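Local structure of methyl-coenzyme M reductase subunit beta (Methanosarcina barkeri, 1E6Y) at residues 305-310 and 387-392. The protein forms part of the nickel-containing methyl-coenzyme M reductase complex, which releases methane from methyl-coenzyme M with coenzyme B as reductant in the final step of methanogenesis. Numbering follows the deposited sequence.
Sequences VGTLAA and IPCVCA
Thr307 meets Cys389 through its methyl group, while its hydroxyl OG1 is gripped by two groups of its own subunit: the carbonyl O of Ala303, one turn earlier in the same helix, and the ND2 of Asn332. This division of labour suits threonine to a buried helix face. With chi1 at -61°, OG1 lies beside the backbone N, placed for the bond to Ala303, and CG2 is left anti to that N, where it comes within 3.8 Å of Cys389 SG. No hydrogen bond joins 305-310 to 387-392; the contact is apolar packing, and the axes of the two short segments, running nearly parallel, approach to 9.4 Å and cross at -17°.

The thiol of Cys389 lies against the surface of the other helix. Its SG rests against the backbone of Leu308, 3.7 Å from the CA, with the Thr307 methyl as a second neighbour. Leu308 CA and Cys389 CA are 5.3 Å apart, a close approach consistent with the short side chain of cysteine. Leu308 answers from its own side: its CG is anti to the backbone N (chi1 -179°), and the branch CD1 reaches over to Cys389, 3.7 Å from its CA. The same methyl touches the CB of Ala392, at 4.0 Å, one turn further along; the small alanine, its CB directed toward the partner helix, accommodates the leucine branch.

All the touching residues are buried. Through these contacts helices 296-318 and 387-395 pack side by side within the helical C-terminal domain. On helix 323-339, Leu328 contacts both Thr307 and Cys389, and helix 228-241 contributes Gln240 against Leu308 and Cys389. Leu308 also meets Leu248 of helix 247-255 and Ser208 of helix 204-221.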
loop_
_atom_site.group_PDB
_atom_site.type_symbol
_atom_site.label_atom_id
_atom_site.label_comp_id
_atom_site.label_asym_id
_atom_site.label_seq_id
_atom_site.Cartn_x
_atom_site.Cartn_y
_atom_site.Cartn_z
ATOM N N VAL E 305 14.525 -29.113 -17.922
ATOM C CA VAL E 305 14.389 -29.364 -19.354
ATOM C C VAL E 305 13.112 -30.146 -19.641
ATOM O O VAL E 305 12.350 -29.789 -20.538
ATOM C CB VAL E 305 15.608 -30.148 -19.904
ATOM C CG1 VAL E 305 15.346 -30.615 -21.331
ATOM C CG2 VAL E 305 16.834 -29.274 -19.870
ATOM N N GLY E 306 12.866 -31.182 -18.842
ATOM C CA GLY E 306 11.672 -31.989 -19.014
ATOM C C GLY E 306 10.390 -31.194 -18.854
ATOM O O GLY E 306 9.419 -31.425 -19.572
ATOM N N THR E 307 10.392 -30.257 -17.910
ATOM C CA THR E 307 9.243 -29.392 -17.657
ATOM C C THR E 307 8.916 -28.538 -18.886
ATOM O O THR E 307 7.753 -28.430 -19.284
ATOM C CB THR E 307 9.506 -28.465 -16.441
ATOM O OG1 THR E 307 9.737 -29.261 -15.271
ATOM C CG2 THR E 307 8.319 -27.544 -16.193
ATOM N N LEU E 308 9.945 -27.955 -19.495
ATOM C CA LEU E 308 9.754 -27.140 -20.691
ATOM C C LEU E 308 9.451 -28.002 -21.917
ATOM O O LEU E 308 8.589 -27.656 -22.725
ATOM C CB LEU E 308 10.988 -26.272 -20.951
ATOM C CG LEU E 308 10.930 -25.343 -22.171
ATOM C CD1 LEU E 308 9.705 -24.441 -22.102
ATOM C CD2 LEU E 308 12.201 -24.514 -22.230
ATOM N N ALA E 309 10.131 -29.140 -22.031
ATOM C CA ALA E 309 9.885 -30.067 -23.134
ATOM C C ALA E 309 8.436 -30.550 -23.123
ATOM O O ALA E 309 7.754 -30.520 -24.151
ATOM C CB ALA E 309 10.840 -31.251 -23.048
ATOM N N ALA E 310 7.944 -30.889 -21.933
ATOM C CA ALA E 310 6.559 -31.318 -21.759
ATOM C C ALA E 310 5.587 -30.198 -22.117
ATOM O O ALA E 310 4.533 -30.454 -22.689
ATOM C CB ALA E 310 6.326 -31.780 -20.326
ATOM N N ILE E 387 8.287 -19.721 -15.333
ATOM C CA ILE E 387 7.836 -18.677 -16.248
ATOM C C ILE E 387 8.314 -18.826 -17.703
ATOM O O ILE E 387 7.561 -18.522 -18.632
ATOM C CB ILE E 387 8.206 -17.273 -15.690
ATOM C CG1 ILE E 387 7.301 -16.950 -14.497
ATOM C CG2 ILE E 387 8.061 -16.194 -16.767
ATOM C CD1 ILE E 387 5.822 -16.887 -14.851
ATOM N N PRO E 388 9.537 -19.351 -17.927
ATOM C CA PRO E 388 9.950 -19.620 -19.311
ATOM C C PRO E 388 9.011 -20.566 -20.064
ATOM O O PRO E 388 8.733 -20.359 -21.247
ATOM C CB PRO E 388 11.349 -20.209 -19.151
ATOM C CG PRO E 388 11.864 -19.545 -17.925
ATOM C CD PRO E 388 10.673 -19.483 -16.997
ATOM N N CYS E 389 8.454 -21.543 -19.353
ATOM C CA CYS E 389 7.461 -22.449 -19.926
ATOM C C CYS E 389 6.163 -21.723 -20.269
ATOM O O CYS E 389 5.537 -22.004 -21.293
ATOM C CB CYS E 389 7.168 -23.594 -18.958
ATOM S SG CYS E 389 8.638 -24.489 -18.426
ATOM N N VAL E 390 5.773 -20.779 -19.418
ATOM C CA VAL E 390 4.582 -19.970 -19.662
ATOM C C VAL E 390 4.733 -19.114 -20.923
ATOM O O VAL E 390 3.824 -19.055 -21.745
ATOM C CB VAL E 390 4.268 -19.065 -18.449
ATOM C CG1 VAL E 390 3.008 -18.250 -18.704
ATOM C CG2 VAL E 390 4.096 -19.916 -17.202
ATOM N N CYS E 391 5.903 -18.512 -21.107
ATOM C CA CYS E 391 6.160 -17.700 -22.293
ATOM C C CYS E 391 6.120 -18.535 -23.569
ATOM O O CYS E 391 5.585 -18.092 -24.588
ATOM C CB CYS E 391 7.512 -16.997 -22.172
ATOM S SG CYS E 391 7.576 -15.787 -20.840
ATOM N N ALA E 392 6.666 -19.747 -23.501
ATOM C CA ALA E 392 6.611 -20.687 -24.623
ATOM C C ALA E 392 5.178 -21.130 -24.908
ATOM O O ALA E 392 4.759 -21.196 -26.064
ATOM C CB ALA E 392 7.489 -21.900 -24.333
#